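PDB 2G8S: Glucose/sorbosone dehydrogenases, which belongs to the glucose/sorbosone dehydrogenase family of beta-propeller proteins and carries a bound calcium ion. Local coordinates for residues A203-P206 with L211-N214; G254-V257 with E261-V264; K290-A295 with K299-M304; V303-V306 with V311-D314. All coordinates share one frame; numbering follows the deposited sequence.

Contact 1: A203-P206 with L211-N214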
# COMPACT_ATOMS: atom_id res chain seq x y z
N ALA A 203 -5.70 1.27 4.05
CA ALA A 203 -7.06 0.72 3.93
C ALA A 203 -8.07 1.64 4.59
O ALA A 203 -7.74 2.38 5.51
CB ALA A 203 -7.13 -0.66 4.56
N MSE A 204 -9.31 1.58 4.10
CA MSE A 204 -10.41 2.30 4.75
C MSE A 204 -10.87 1.51 5.98
O MSE A 204 -11.24 0.34 5.87
CB MSE A 204 -11.59 2.50 3.79
CG MSE A 204 -11.29 3.39 2.59
SE MSE A 204 -10.74 5.19 3.05
CE MSE A 204 -12.41 5.80 3.84
N ASN A 205 -10.85 2.17 7.13
CA ASN A 205 -11.42 1.60 8.34
C ASN A 205 -12.94 1.59 8.17
O ASN A 205 -13.54 2.65 8.01
CB ASN A 205 -10.98 2.42 9.56
CG ASN A 205 -11.59 1.92 10.86
OD1 ASN A 205 -12.76 1.55 10.92
ND2 ASN A 205 -10.79 1.94 11.92
N PRO A 206 -13.56 0.39 8.18
CA PRO A 206 -15.00 0.29 7.92
C PRO A 206 -15.89 0.75 9.07
O PRO A 206 -17.11 0.88 8.90
CB PRO A 206 -15.19 -1.20 7.65
CG PRO A 206 -14.17 -1.85 8.51
CD PRO A 206 -12.96 -0.94 8.41
N LEU A 211 -9.47 6.72 6.29
CA LEU A 211 -8.25 6.09 5.80
C LEU A 211 -7.25 5.87 6.93
O LEU A 211 -7.00 6.77 7.72
CB LEU A 211 -7.60 6.97 4.73
CG LEU A 211 -6.41 6.38 4.00
CD1 LEU A 211 -6.86 5.32 3.02
CD2 LEU A 211 -5.67 7.49 3.28
N TRP A 212 -6.69 4.66 6.99
CA TRP A 212 -5.51 4.37 7.81
C TRP A 212 -4.35 3.97 6.91
O TRP A 212 -4.55 3.35 5.87
CB TRP A 212 -5.79 3.22 8.78
CG TRP A 212 -6.71 3.55 9.95
CD1 TRP A 212 -7.75 4.43 9.97
CD2 TRP A 212 -6.69 2.92 11.24
NE1 TRP A 212 -8.36 4.43 11.22
CE2 TRP A 212 -7.73 3.51 12.01
CE3 TRP A 212 -5.88 1.94 11.83
CZ2 TRP A 212 -7.98 3.13 13.34
CZ3 TRP A 212 -6.13 1.56 13.15
CH2 TRP A 212 -7.18 2.16 13.89
N LEU A 213 -3.14 4.33 7.31
CA LEU A 213 -1.98 3.89 6.56
C LEU A 213 -0.88 3.42 7.48
O LEU A 213 -0.88 3.74 8.68
CB LEU A 213 -1.46 4.98 5.63
CG LEU A 213 -0.79 6.26 6.10
CD1 LEU A 213 0.63 6.06 6.64
CD2 LEU A 213 -0.74 7.22 4.91
N ASN A 214 0.05 2.66 6.92
CA ASN A 214 1.25 2.31 7.66
C ASN A 214 2.50 2.66 6.88
O ASN A 214 2.45 2.95 5.67
CB ASN A 214 1.23 0.83 8.13
CG ASN A 214 1.45 -0.16 7.01
OD1 ASN A 214 2.25 0.06 6.09
ND2 ASN A 214 0.78 -1.30 7.10
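A203 and W212 form an antiparallel hydrogen-bonded pair, and their backbone groups satisfy each other. A203 N donates to W212 O at 3.0 Å. W212 N donates to A203 O at 2.9 Å, with a nearly straight N-H...O angle of 174°. The next pair, M204 with L211, is non-hydrogen-bonded. It is joined on the other face of the sheet by packing. M204 is a selenomethionine whose chain bends at chi2 and chi3. This brings its SE back to the neighbouring strand, 3.9 Å from L211 CD1.

N205 handles its two amide atoms differently. CG stands opposite the backbone N (chi1 177°), which carries the amide alongside the indole of W212. N205 CB lies over one face of the five-membered ring, 4.0 Å from its centroid, in a CH-pi contact. N205 ND2 sits above the same ring system, shifted toward the rim, 3.4 Å from W212 CZ2. The amide and ring planes are 57° apart, so the two groups are not stacked flat. N205 OD1 accepts from the backbone N atoms of W207 and S208; the first bond makes an Asx turn at N205. F278 meets the W212 ring edge-to-face, and the indole is buried.

The arrangement is a beta hairpin of strands 198-205 and 210-216. These are the first two strands of a four-stranded antiparallel sheet, the blade of a beta-propeller.

Contact 2: G254-V257 with E261-V264; sequences GEIV and EQPV
Q262 NE2 makes two hydrogen bonds, both leading to 254-257. It donates to the backbone O of E255 at 3.0 Å, and to water 1 at 2.9 Å. The same water accepts from V257 N at 3.0 Å. Q262 is therefore tied to the segment 254-257 twice, once directly and once through the water. The direct bond is somewhat bent, with an N-H...O angle of 148°. E255 O also lies 18° out of the amide plane of Q262.

The other end of the amide is held as well. Q262 OE1 accepts from W240 NE1, so both polar atoms of the side chain have partners and the flip of the amide is settled. Q262 reaches its position with CG beside the backbone N (chi1 -77°) and a bend at chi2. I256 crosses it at about a right angle, and its CG1 lies 3.9 Å from Q262 NE2.

Neither segment is helix or strand. Both belong to the long loop between strands 222-225 and 265-267, which are neighbours in one propeller blade. The calcium ion lies about 6 Å from the side chain of Q262. E223 and Y233 belong to the metal site. The chain neighbours of Q262, E261 and P263, pack on Y233 and E223 respectively. E255 and I256 are exposed, and the carboxylate of E255 turns away from 261-264.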
# COMPACT_ATOMS: atom_id res chain seq x y z
N GLY A 254 13.34 14.95 17.42
CA GLY A 254 12.89 14.12 18.53
C GLY A 254 11.82 13.13 18.09
O GLY A 254 11.56 12.98 16.90
N GLU A 255 11.23 12.46 19.07
CA GLU A 255 10.13 11.53 18.81
C GLU A 255 8.80 12.27 18.69
O GLU A 255 7.95 11.95 17.86
CB GLU A 255 10.04 10.50 19.95
CG GLU A 255 11.29 9.65 20.13
CD GLU A 255 12.33 10.23 21.09
OE1 GLU A 255 12.22 11.42 21.48
OE2 GLU A 255 13.25 9.47 21.47
N ILE A 256 8.63 13.28 19.55
CA ILE A 256 7.41 14.07 19.62
C ILE A 256 7.83 15.50 19.33
O ILE A 256 8.71 16.05 20.01
CB ILE A 256 6.74 13.93 21.01
CG1 ILE A 256 6.41 12.46 21.29
CG2 ILE A 256 5.48 14.80 21.11
CD1 ILE A 256 5.90 12.17 22.68
N VAL A 257 7.22 16.10 18.31
CA VAL A 257 7.67 17.39 17.81
C VAL A 257 6.47 18.26 17.53
O VAL A 257 5.58 17.88 16.77
CB VAL A 257 8.51 17.23 16.51
CG1 VAL A 257 8.84 18.57 15.86
CG2 VAL A 257 9.80 16.45 16.80
N GLU A 261 2.05 15.42 13.71
CA GLU A 261 1.05 14.49 14.23
C GLU A 261 1.69 13.15 14.56
O GLU A 261 2.49 12.61 13.78
CB GLU A 261 -0.02 14.25 13.17
CG GLU A 261 -0.89 15.46 12.91
CD GLU A 261 -1.78 15.74 14.10
OE1 GLU A 261 -2.67 14.93 14.41
OE2 GLU A 261 -1.56 16.77 14.75
N GLN A 262 1.30 12.60 15.71
CA GLN A 262 1.77 11.29 16.16
C GLN A 262 1.03 10.14 15.47
O GLN A 262 -0.14 10.28 15.07
CB GLN A 262 1.62 11.16 17.68
CG GLN A 262 2.69 11.91 18.46
CD GLN A 262 4.07 11.32 18.25
OE1 GLN A 262 4.30 10.15 18.54
NE2 GLN A 262 4.98 12.12 17.71
N PRO A 263 1.71 8.99 15.33
CA PRO A 263 1.02 7.78 14.86
C PRO A 263 0.11 7.24 15.96
O PRO A 263 0.28 7.59 17.13
CB PRO A 263 2.18 6.80 14.62
CG PRO A 263 3.22 7.22 15.64
CD PRO A 263 3.13 8.73 15.65
N VAL A 264 -0.85 6.40 15.59
CA VAL A 264 -1.67 5.74 16.59
C VAL A 264 -1.01 4.47 17.10
O VAL A 264 -1.43 3.91 18.11
CB VAL A 264 -3.11 5.47 16.10
CG1 VAL A 264 -3.80 6.79 15.75
CG2 VAL A 264 -3.13 4.51 14.90
O HOH W 1 4.55 14.97 17.45

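Contact 3: K290-A295 with K299-M304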
# COMPACT_ATOMS: atom_id res chain seq x y z
N LYS A 290 -10.83 -6.66 14.00
CA LYS A 290 -9.39 -6.87 13.92
C LYS A 290 -8.79 -6.19 12.69
O LYS A 290 -9.49 -5.91 11.71
CB LYS A 290 -9.03 -8.35 13.87
CG LYS A 290 -9.50 -9.19 15.04
CD LYS A 290 -8.93 -8.77 16.36
CE LYS A 290 -9.52 -9.64 17.48
NZ LYS A 290 -9.15 -9.06 18.78
N LEU A 291 -7.49 -5.93 12.77
CA LEU A 291 -6.71 -5.42 11.67
C LEU A 291 -5.51 -6.35 11.52
O LEU A 291 -4.80 -6.62 12.49
CB LEU A 291 -6.23 -4.00 11.99
CG LEU A 291 -5.16 -3.36 11.11
CD1 LEU A 291 -5.65 -3.22 9.67
CD2 LEU A 291 -4.79 -2.01 11.70
N PHE A 292 -5.29 -6.84 10.29
CA PHE A 292 -4.22 -7.78 10.00
C PHE A 292 -3.19 -7.06 9.16
O PHE A 292 -3.55 -6.46 8.15
CB PHE A 292 -4.76 -8.99 9.24
CG PHE A 292 -5.69 -9.84 10.06
CD1 PHE A 292 -5.20 -10.92 10.80
CD2 PHE A 292 -7.05 -9.54 10.11
CE1 PHE A 292 -6.04 -11.69 11.58
CE2 PHE A 292 -7.92 -10.32 10.89
CZ PHE A 292 -7.41 -11.39 11.63
N ILE A 293 -1.93 -7.09 9.59
CA ILE A 293 -0.85 -6.36 8.93
C ILE A 293 0.30 -7.29 8.57
O ILE A 293 0.83 -8.00 9.43
CB ILE A 293 -0.31 -5.20 9.81
CG1 ILE A 293 -1.47 -4.32 10.31
CG2 ILE A 293 0.72 -4.39 9.03
CD1 ILE A 293 -1.02 -3.12 11.16
N GLY A 294 0.69 -7.30 7.30
CA GLY A 294 1.83 -8.10 6.90
C GLY A 294 3.12 -7.57 7.51
O GLY A 294 3.25 -6.37 7.78
N ALA A 295 4.08 -8.48 7.72
CA ALA A 295 5.40 -8.10 8.18
C ALA A 295 6.44 -8.73 7.26
O ALA A 295 6.54 -9.97 7.16
CB ALA A 295 5.60 -8.52 9.64
N LYS A 299 8.41 -11.76 8.90
CA LYS A 299 7.96 -12.90 8.12
C LYS A 299 6.71 -13.53 8.72
O LYS A 299 6.63 -14.74 8.95
CB LYS A 299 9.09 -13.94 7.97
CG LYS A 299 10.35 -13.41 7.28
CD LYS A 299 11.38 -14.50 7.01
CE LYS A 299 12.61 -13.90 6.38
NZ LYS A 299 13.64 -14.93 6.08
N ASP A 300 5.72 -12.68 8.99
CA ASP A 300 4.44 -13.13 9.54
C ASP A 300 3.38 -12.05 9.39
O ASP A 300 3.62 -11.04 8.73
CB ASP A 300 4.57 -13.66 10.98
CG ASP A 300 5.07 -12.63 11.99
OD1 ASP A 300 5.01 -11.41 11.74
OD2 ASP A 300 5.52 -13.08 13.08
N VAL A 301 2.20 -12.29 9.96
CA VAL A 301 1.10 -11.34 9.98
C VAL A 301 0.82 -10.91 11.42
O VAL A 301 0.73 -11.74 12.33
CB VAL A 301 -0.16 -11.92 9.30
CG1 VAL A 301 -1.41 -11.05 9.58
CG2 VAL A 301 0.08 -12.08 7.79
N ILE A 302 0.70 -9.60 11.61
CA ILE A 302 0.36 -9.04 12.90
C ILE A 302 -1.15 -8.97 13.03
O ILE A 302 -1.83 -8.43 12.15
CB ILE A 302 0.96 -7.63 13.07
CG1 ILE A 302 2.43 -7.59 12.60
CG2 ILE A 302 0.85 -7.19 14.52
CD1 ILE A 302 2.98 -6.17 12.53
N VAL A 303 -1.67 -9.50 14.14
CA VAL A 303 -3.10 -9.46 14.41
C VAL A 303 -3.33 -8.39 15.47
O VAL A 303 -2.75 -8.46 16.55
CB VAL A 303 -3.62 -10.81 14.95
CG1 VAL A 303 -5.14 -10.76 15.08
CG2 VAL A 303 -3.21 -11.93 14.01
N MSE A 304 -4.16 -7.41 15.14
CA MSE A 304 -4.38 -6.30 16.06
C MSE A 304 -5.85 -6.09 16.35
O MSE A 304 -6.71 -6.36 15.50
CB MSE A 304 -3.78 -5.01 15.49
CG MSE A 304 -2.35 -5.19 15.01
SE MSE A 304 -1.51 -3.57 14.56
CE MSE A 304 -1.07 -2.99 16.40
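F292 and V303 fill one face of this two-stranded ladder. They point the same way, side by side. The ring atom F292 CE1 rests against the fork of the valine, 3.7 Å from each of V303 CG1 and CG2. V301, two residues before V303 on the same strand, also touches the ring: its CG1 meets the edge, in plane, and lies 3.9 Å from F292 CB. Both valines touch the CD1-CE1 side of the ring. V301 faces G294, which has no side chain; V301 CG2 is 4.4 Å from G294 CA.

On the opposite face I293 and I302 stand next to each other, CB to CB at 4.3 Å. I293 CG1 lies beside the backbone N (chi1 -51°) and the chain then runs extended. CD1 stands out from the sheet and meets the selenomethionine M304, but M304 has two conformers, so this contact is doubtful. A295 CB fits against D300 O at 3.3 Å and also nears I302 CG1.

Backbone bonds join L291 with M304 and I293 with I302 in both directions. At the A295 end K299 and D300 both face A295, a G1 beta bulge, with K299 in a left-handed backbone conformation (phi 59°). There A295 N donates to D300 O at 2.8 Å, while the return bond is weak.

Strand 273-279 pairs with the other edge of 290-295, and 310-317 follows beyond 300-307. W267 packs over I302 and M304 from strand 265-267, while W287 meets F292 edge-to-face.

Contact 4: V303-V306 with V311-D314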
# COMPACT_ATOMS: atom_id res chain seq x y z
N VAL A 303 -1.67 -9.50 14.14
CA VAL A 303 -3.10 -9.46 14.41
C VAL A 303 -3.33 -8.39 15.47
O VAL A 303 -2.75 -8.46 16.55
CB VAL A 303 -3.62 -10.81 14.95
CG1 VAL A 303 -5.14 -10.76 15.08
CG2 VAL A 303 -3.21 -11.93 14.01
N MSE A 304 -4.16 -7.41 15.14
CA MSE A 304 -4.38 -6.30 16.06
C MSE A 304 -5.85 -6.09 16.35
O MSE A 304 -6.71 -6.36 15.50
CB MSE A 304 -3.78 -5.01 15.49
CG MSE A 304 -2.35 -5.19 15.01
SE MSE A 304 -1.51 -3.57 14.56
CE MSE A 304 -1.07 -2.99 16.40
N SER A 305 -6.13 -5.63 17.57
CA SER A 305 -7.50 -5.30 17.98
C SER A 305 -7.73 -3.82 17.67
O SER A 305 -6.93 -2.97 18.09
CB SER A 305 -7.66 -5.52 19.49
OG SER A 305 -7.72 -6.90 19.80
N VAL A 306 -8.80 -3.53 16.93
CA VAL A 306 -9.13 -2.15 16.58
C VAL A 306 -10.20 -1.65 17.55
O VAL A 306 -11.22 -2.32 17.75
CB VAL A 306 -9.66 -2.04 15.13
CG1 VAL A 306 -10.00 -0.58 14.78
CG2 VAL A 306 -8.63 -2.59 14.15
N VAL A 311 -5.48 1.10 18.60
CA VAL A 311 -5.15 -0.24 18.14
C VAL A 311 -4.11 -0.86 19.08
O VAL A 311 -3.22 -0.16 19.59
CB VAL A 311 -4.72 -0.19 16.64
CG1 VAL A 311 -3.42 0.58 16.45
CG2 VAL A 311 -4.67 -1.55 16.03
N THR A 312 -4.27 -2.16 19.36
CA THR A 312 -3.31 -2.90 20.19
C THR A 312 -2.93 -4.20 19.49
O THR A 312 -3.70 -4.71 18.67
CB THR A 312 -3.86 -3.21 21.60
OG1 THR A 312 -5.08 -3.95 21.51
CG2 THR A 312 -4.12 -1.92 22.39
N GLU A 313 -1.76 -4.74 19.81
CA GLU A 313 -1.28 -5.95 19.14
C GLU A 313 -1.71 -7.21 19.91
O GLU A 313 -1.34 -7.38 21.07
CB GLU A 313 0.25 -5.90 18.96
CG GLU A 313 0.78 -7.11 18.20
CD GLU A 313 2.21 -6.95 17.68
OE1 GLU A 313 2.60 -5.83 17.27
OE2 GLU A 313 2.92 -7.98 17.63
N ASP A 314 -2.49 -8.07 19.26
CA ASP A 314 -2.89 -9.34 19.87
C ASP A 314 -1.76 -10.35 19.83
O ASP A 314 -1.55 -11.12 20.77
CB ASP A 314 -4.06 -9.97 19.13
CG ASP A 314 -5.33 -9.16 19.20
OD1 ASP A 314 -5.38 -8.09 19.83
OD2 ASP A 314 -6.31 -9.65 18.59
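S305 OG comes to the edge of the D314 carboxylate, in its plane. It donates to D314 OD1 at 2.6 Å, using the syn lone pair of that oxygen. V303 lies to one side of the carboxylate plane, with its CG1 3.9 Å from D314 OD2. In the K290 conformer described, OD2 makes a salt bridge to K290 NZ, which also bonds to S305 OG. The carboxylate is then held by S305 of strand 300-307 and K290 of strand 290-295, and its charge is probably partly offset. D314 CG sits beside the backbone N (chi1 -65°), which brings the group back over 303-305.

Three backbone bonds run along the pairing. D314 N donates to V303 O at 2.8 Å. S305 and T312 bond in both directions, S305 N to T312 O at 2.8 Å and T312 N to S305 O at 3.1 Å. On the face of M304 the contact is apolar. V311 CG2 stands opposite the backbone N and packs 3.6 Å from M304 CB. V311 CG2 also touches S305 O, at 3.4 Å. E313 is on this face too, but its carboxylate is taken by R316 and W267 NE1.

S305 and T312 lie on the more polar face, with D314 beside them, while M304 and V311 press on F265 and I224. This is a beta hairpin at the end of a sheet: strand 310-317 is the outermost of a four-stranded antiparallel propeller blade.

In the fold
Along the chain, contact 1 comes first and closes the hairpin 198-205/210-216. Contact 2 then closes a short piece of the long loop near the calcium ion, after 222-225 and before 265-267 in the same sheet. Contact 3 closes the hairpin 290-295/300-307 of the next sheet, and contact 4 follows at once, sharing V303 and M304. None nests or crosses; contacts 1, 2 and 3 run in series, and contact 4 begins where contact 3 ends. Contacts 3 and 4 make three successive strands of one blade. W212 of contact 1 packs on L291, V306 and V311, so the two neighbouring sheets meet face to face. Contact 2 touches contact 4 where V264 O meets V311.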